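Local coordinates for TetR family transcriptional regulator (Chloroflexus aurantiacus, PDB 3NRG), which probably binds cis-regulatory DNA and acts as a transcription factor of the TetR family, at residues 5-10 with 17-22; 38-43 with 47-52. All blocks are in the same frame, centred on the assembly; numbering follows the deposited sequence. Where two conformers were deposited one is given.

Both contacts belong to the N-terminal part of the chain that, as in other TetR-family proteins, probably binds DNA; the contact centres lie about 22 Å (contact 1) and about 26 Å (contact 2) from the centre of the chain and about 11 Å from each other. The segments of contact 1 both precede those of contact 2, yet the two meet directly. Leu22 CD2 of residues 17-22 lies 3.7 Å from Ile39 CG2 of residues 38-43, and Val21 CG1 packs 3.8 Å from Arg42 CB. A second junction joins the other two segments, where Thr6 CB lies 3.4 Å from Gln52 O. Contact 2 falls within the predicted helix-turn-helix motif, while contact 1 packs the short N-terminal helix against the helix preceding that motif.

Contact 1. Residues 5-10 with 17-22; sequences ETFFNL and RLIDVL
The Phe7 ring points rim-first at helix 12-28 and enters the shallow hollow between the side chains of Leu18 and Ile19. Leu18 CD2 lies near the ring plane, 3.8 Å from Phe7 CE1 and 3.9 Å from Phe7 CD1, so one methyl fits against one side of the rim. The ring's far corner meets the next bump: Phe7 CZ is 4.0 Å from Ile19 CG1 and equally close to Ile19 CD1, the two side chains crossing at about a right angle. CG of Phe7 stands anti to the backbone N (chi1 170°), which carries the ring over to helix 12-28 although its CB does not head for that helix. The backbones are well apart, the CA atoms of Phe7 and Leu18 being 9.6 Å from each other, and only side chains meet. This is how the one-turn helix 5-8 is joined to the first long helix of the TetR-type DNA-binding domain, through apolar packing without a hydrogen bond between the segments. Phe54 and Tyr63 also meet the Phe7 ring, Tyr63 edge-to-face, which makes it part of a larger aromatic cluster. Cutting Phe7 back to an alanine removes the ring, and the Leu18 methyl and the Ile19 branch are then likely to lose the rim they pack on, with a gap opening between the two helices. Leu10, just beyond helix 5-8, adds a looser touch: its CD1 reaches the same Leu18 methyl, CD2, at 4.5 Å.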
loop_
_atom_site.group_PDB
_atom_site.type_symbol
_atom_site.label_atom_id
_atom_site.label_comp_id
_atom_site.label_asym_id
_atom_site.label_seq_id
_atom_site.Cartn_x
_atom_site.Cartn_y
_atom_site.Cartn_z
ATOM N N GLU A 5 11.784 -1.539 24.325
ATOM C CA GLU A 5 10.687 -1.834 25.237
ATOM C C GLU A 5 10.149 -0.546 25.869
ATOM O O GLU A 5 8.991 -0.504 26.272
ATOM C CB GLU A 5 11.130 -2.836 26.311
ATOM C CG GLU A 5 10.257 -4.077 26.372
ATOM C CD GLU A 5 10.213 -4.904 25.102
ATOM O OE1 GLU A 5 11.208 -5.606 24.814
ATOM O OE2 GLU A 5 9.193 -4.835 24.385
ATOM N N THR A 6 10.975 0.530 25.881
ATOM C CA THR A 6 10.579 1.852 26.376
ATOM C C THR A 6 9.472 2.426 25.480
ATOM O O THR A 6 8.508 2.999 25.986
ATOM C CB THR A 6 11.806 2.787 26.447
ATOM O OG1 THR A 6 12.885 2.110 27.099
ATOM C CG2 THR A 6 11.503 4.100 27.167
ATOM N N PHE A 7 9.600 2.225 24.145
ATOM C CA PHE A 7 8.600 2.650 23.160
ATOM C C PHE A 7 7.301 1.891 23.359
ATOM O O PHE A 7 6.231 2.500 23.354
ATOM C CB PHE A 7 9.130 2.446 21.722
ATOM C CG PHE A 7 8.092 2.632 20.629
ATOM C CD1 PHE A 7 7.675 3.906 20.248
ATOM C CD2 PHE A 7 7.547 1.534 19.967
ATOM C CE1 PHE A 7 6.700 4.074 19.255
ATOM C CE2 PHE A 7 6.576 1.705 18.974
ATOM C CZ PHE A 7 6.162 2.973 18.622
ATOM N N PHE A 8 7.389 0.555 23.537
ATOM C CA PHE A 8 6.209 -0.295 23.718
ATOM C C PHE A 8 5.535 -0.087 25.069
ATOM O O PHE A 8 4.323 -0.276 25.177
ATOM C CB PHE A 8 6.560 -1.775 23.508
ATOM C CG PHE A 8 6.992 -2.135 22.106
ATOM C CD1 PHE A 8 6.160 -1.885 21.017
ATOM C CD2 PHE A 8 8.188 -2.802 21.880
ATOM C CE1 PHE A 8 6.555 -2.229 19.721
ATOM C CE2 PHE A 8 8.568 -3.170 20.586
ATOM C CZ PHE A 8 7.745 -2.888 19.516
ATOM N N ASN A 9 6.314 0.312 26.104
ATOM C CA ASN A 9 5.776 0.544 27.449
ATOM C C ASN A 9 5.245 1.973 27.652
ATOM O O ASN A 9 4.836 2.322 28.763
ATOM C CB ASN A 9 6.791 0.160 28.525
ATOM C CG ASN A 9 6.911 -1.333 28.736
ATOM O OD1 ASN A 9 5.969 -2.007 29.180
ATOM N ND2 ASN A 9 8.086 -1.875 28.471
ATOM N N LEU A 10 5.200 2.780 26.566
ATOM C CA LEU A 10 4.649 4.138 26.606
ATOM C C LEU A 10 3.133 4.093 26.823
ATOM O O LEU A 10 2.469 3.195 26.293
ATOM C CB LEU A 10 4.929 4.870 25.278
ATOM C CG LEU A 10 6.305 5.479 25.085
ATOM C CD1 LEU A 10 6.491 5.916 23.647
ATOM C CD2 LEU A 10 6.524 6.664 26.021
ATOM N N ARG A 17 0.329 9.353 19.508
ATOM C CA ARG A 17 0.702 10.695 19.065
ATOM C C ARG A 17 2.056 10.667 18.331
ATOM O O ARG A 17 2.218 11.351 17.315
ATOM C CB ARG A 17 0.751 11.658 20.261
ATOM N N LEU A 18 3.009 9.825 18.820
ATOM C CA LEU A 18 4.334 9.653 18.212
ATOM C C LEU A 18 4.231 8.937 16.857
ATOM O O LEU A 18 4.830 9.395 15.881
ATOM C CB LEU A 18 5.279 8.885 19.174
ATOM C CG LEU A 18 6.699 8.567 18.661
ATOM C CD1 LEU A 18 7.477 9.843 18.343
ATOM C CD2 LEU A 18 7.464 7.730 19.671
ATOM N N ILE A 19 3.443 7.832 16.789
ATOM C CA ILE A 19 3.236 7.080 15.545
ATOM C C ILE A 19 2.645 7.983 14.448
ATOM O O ILE A 19 3.118 7.939 13.310
ATOM C CB ILE A 19 2.413 5.773 15.786
ATOM C CG1 ILE A 19 3.229 4.771 16.661
ATOM C CG2 ILE A 19 1.990 5.125 14.443
ATOM C CD1 ILE A 19 2.441 3.571 17.222
ATOM N N ASP A 20 1.652 8.849 14.815
ATOM C CA ASP A 20 1.020 9.812 13.893
ATOM C C ASP A 20 2.070 10.765 13.296
ATOM O O ASP A 20 2.030 11.068 12.101
ATOM C CB ASP A 20 -0.077 10.615 14.629
ATOM C CG ASP A 20 -0.768 11.663 13.771
ATOM O OD1 ASP A 20 -1.745 11.312 13.080
ATOM O OD2 ASP A 20 -0.358 12.843 13.831
ATOM N N VAL A 21 3.023 11.229 14.141
ATOM C CA VAL A 21 4.101 12.133 13.719
ATOM C C VAL A 21 5.091 11.380 12.812
ATOM O O VAL A 21 5.481 11.906 11.764
ATOM C CB VAL A 21 4.807 12.797 14.942
ATOM C CG1 VAL A 21 6.088 13.529 14.524
ATOM C CG2 VAL A 21 3.855 13.746 15.665
ATOM N N LEU A 22 5.454 10.126 13.192
ATOM C CA LEU A 22 6.361 9.276 12.404
ATOM C C LEU A 22 5.769 8.946 11.029
ATOM O O LEU A 22 6.501 8.936 10.038
ATOM C CB LEU A 22 6.703 7.974 13.160
ATOM C CG LEU A 22 7.534 8.125 14.441
ATOM C CD1 LEU A 22 7.578 6.833 15.211
ATOM C CD2 LEU A 22 8.937 8.597 14.139
#

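Contact 2. Residues 38-43 with 47-52; sequences RITERA and KGSFYQ
Within the predicted helix-turn-helix motif, this contact joins helix 36-43 to the segment 47-52 that follows the turn, and Thr40 is its main projection. The methyl of Thr40 does the touching: CG2 lies 4.1 Å from Phe50 CB and 4.3 Å from Ser49 OG, and the Thr40 and Phe50 side chains cross at about a right angle. With chi1 at 59°, OG1 is flanked by both the backbone N and the carbonyl carbon, while CG2, anti to the carbonyl carbon, is turned to Phe50. Thr40 OG1 is hydrogen-bonded to Asn37 O, about one turn earlier in its own helix; the same Thr40 OG1 lies 4.4 Å from Lys47 CA, a loose approach. Ser49 OG likewise bonds outside the pair, to Ala46 O in the turn. One helix position before Thr40, Ile39 CG2 comes obliquely to the Phe50 ring, 4.2 Å from Phe50 CD1, while Phe54 meets that ring and Ile36 also packs on Phe50. Since no hydrogen bond crosses between the segments and the hydroxyls of the buried residues Thr40 and Ser49 are each hydrogen-bonded to a nearby backbone carbonyl, the segments are held together here by van der Waals packing, mostly of apolar groups.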
loop_
_atom_site.group_PDB
_atom_site.type_symbol
_atom_site.label_atom_id
_atom_site.label_comp_id
_atom_site.label_asym_id
_atom_site.label_seq_id
_atom_site.Cartn_x
_atom_site.Cartn_y
_atom_site.Cartn_z
ATOM N N ARG A 38 12.777 17.189 13.682
ATOM C CA ARG A 38 11.420 17.583 13.284
ATOM C C ARG A 38 10.394 16.636 13.942
ATOM O O ARG A 38 9.329 17.085 14.369
ATOM C CB ARG A 38 11.278 17.595 11.741
ATOM C CG ARG A 38 9.905 18.064 11.237
ATOM C CD ARG A 38 9.941 18.608 9.812
ATOM N NE ARG A 38 10.407 17.619 8.834
ATOM C CZ ARG A 38 11.492 17.778 8.079
ATOM N NH1 ARG A 38 12.215 18.888 8.170
ATOM N NH2 ARG A 38 11.850 16.837 7.216
ATOM N N ILE A 39 10.764 15.342 14.096
ATOM C CA ILE A 39 9.929 14.344 14.761
ATOM C C ILE A 39 9.724 14.713 16.229
ATOM O O ILE A 39 8.584 14.828 16.668
ATOM C CB ILE A 39 10.513 12.912 14.586
ATOM C CG1 ILE A 39 10.379 12.437 13.116
ATOM C CG2 ILE A 39 9.848 11.909 15.565
ATOM C CD1 ILE A 39 11.257 11.235 12.747
ATOM N N THR A 40 10.835 14.959 16.972
ATOM C CA THR A 40 10.778 15.308 18.399
ATOM C C THR A 40 10.058 16.632 18.652
ATOM O O THR A 40 9.342 16.756 19.647
ATOM C CB THR A 40 12.173 15.248 19.044
ATOM O OG1 THR A 40 13.047 16.152 18.375
ATOM C CG2 THR A 40 12.764 13.838 19.035
ATOM N N GLU A 41 10.215 17.608 17.731
ATOM C CA GLU A 41 9.559 18.919 17.821
ATOM C C GLU A 41 8.026 18.791 17.617
ATOM O O GLU A 41 7.258 19.328 18.415
ATOM C CB GLU A 41 10.172 19.899 16.797
ATOM C CG GLU A 41 9.804 21.354 17.040
ATOM C CD GLU A 41 10.501 22.369 16.151
ATOM O OE1 GLU A 41 11.185 21.954 15.186
ATOM O OE2 GLU A 41 10.335 23.583 16.405
ATOM N N ARG A 42 7.595 18.058 16.563
ATOM C CA ARG A 42 6.170 17.854 16.270
ATOM C C ARG A 42 5.495 16.917 17.281
ATOM O O ARG A 42 4.314 17.093 17.581
ATOM C CB ARG A 42 5.963 17.341 14.830
ATOM C CG ARG A 42 6.159 18.407 13.761
ATOM N N ALA A 43 6.247 15.921 17.807
ATOM C CA ALA A 43 5.718 14.966 18.786
ATOM C C ALA A 43 5.622 15.578 20.178
ATOM O O ALA A 43 4.962 15.015 21.052
ATOM C CB ALA A 43 6.583 13.717 18.824
ATOM N N LYS A 47 14.527 16.797 23.075
ATOM C CA LYS A 47 15.478 16.688 21.975
ATOM C C LYS A 47 16.485 15.570 22.289
ATOM O O LYS A 47 17.025 15.520 23.396
ATOM C CB LYS A 47 16.190 18.034 21.734
ATOM C CG LYS A 47 16.881 18.121 20.375
ATOM C CD LYS A 47 17.374 19.518 20.101
ATOM C CE LYS A 47 18.012 19.634 18.747
ATOM N NZ LYS A 47 18.256 21.050 18.388
ATOM N N GLY A 48 16.646 14.642 21.344
ATOM C CA GLY A 48 17.534 13.489 21.486
ATOM C C GLY A 48 16.854 12.261 22.070
ATOM O O GLY A 48 17.486 11.210 22.199
ATOM N N SER A 49 15.547 12.380 22.421
ATOM C CA SER A 49 14.792 11.299 23.062
ATOM C C SER A 49 14.295 10.226 22.075
ATOM O O SER A 49 13.821 9.171 22.511
ATOM C CB SER A 49 13.630 11.860 23.879
ATOM O OG SER A 49 12.627 12.415 23.045
ATOM N N PHE A 50 14.431 10.482 20.749
ATOM C CA PHE A 50 14.035 9.530 19.699
ATOM C C PHE A 50 14.779 8.196 19.849
ATOM O O PHE A 50 14.198 7.135 19.619
ATOM C CB PHE A 50 14.301 10.133 18.300
ATOM C CG PHE A 50 14.095 9.191 17.135
ATOM C CD1 PHE A 50 12.861 9.103 16.501
ATOM C CD2 PHE A 50 15.152 8.428 16.638
ATOM C CE1 PHE A 50 12.673 8.239 15.413
ATOM C CE2 PHE A 50 14.961 7.557 15.558
ATOM C CZ PHE A 50 13.726 7.472 14.948
ATOM N N TYR A 51 16.058 8.257 20.233
ATOM C CA TYR A 51 16.921 7.087 20.365
ATOM C C TYR A 51 16.610 6.220 21.594
ATOM O O TYR A 51 17.156 5.118 21.729
ATOM C CB TYR A 51 18.394 7.497 20.297
ATOM C CG TYR A 51 18.715 8.276 19.040
ATOM C CD1 TYR A 51 18.893 7.627 17.820
ATOM C CD2 TYR A 51 18.774 9.669 19.054
ATOM C CE1 TYR A 51 19.159 8.339 16.654
ATOM C CE2 TYR A 51 19.043 10.392 17.895
ATOM C CZ TYR A 51 19.237 9.722 16.694
ATOM O OH TYR A 51 19.504 10.424 15.544
ATOM N N GLN A 52 15.669 6.679 22.441
ATOM C CA GLN A 52 15.185 5.903 23.579
ATOM C C GLN A 52 14.026 4.998 23.136
ATOM O O GLN A 52 13.621 4.107 23.883
ATOM C CB GLN A 52 14.731 6.831 24.712
ATOM C CG GLN A 52 15.887 7.486 25.454
ATOM C CD GLN A 52 15.415 8.332 26.610
ATOM O OE1 GLN A 52 14.588 7.912 27.427
ATOM N NE2 GLN A 52 15.975 9.519 26.738
#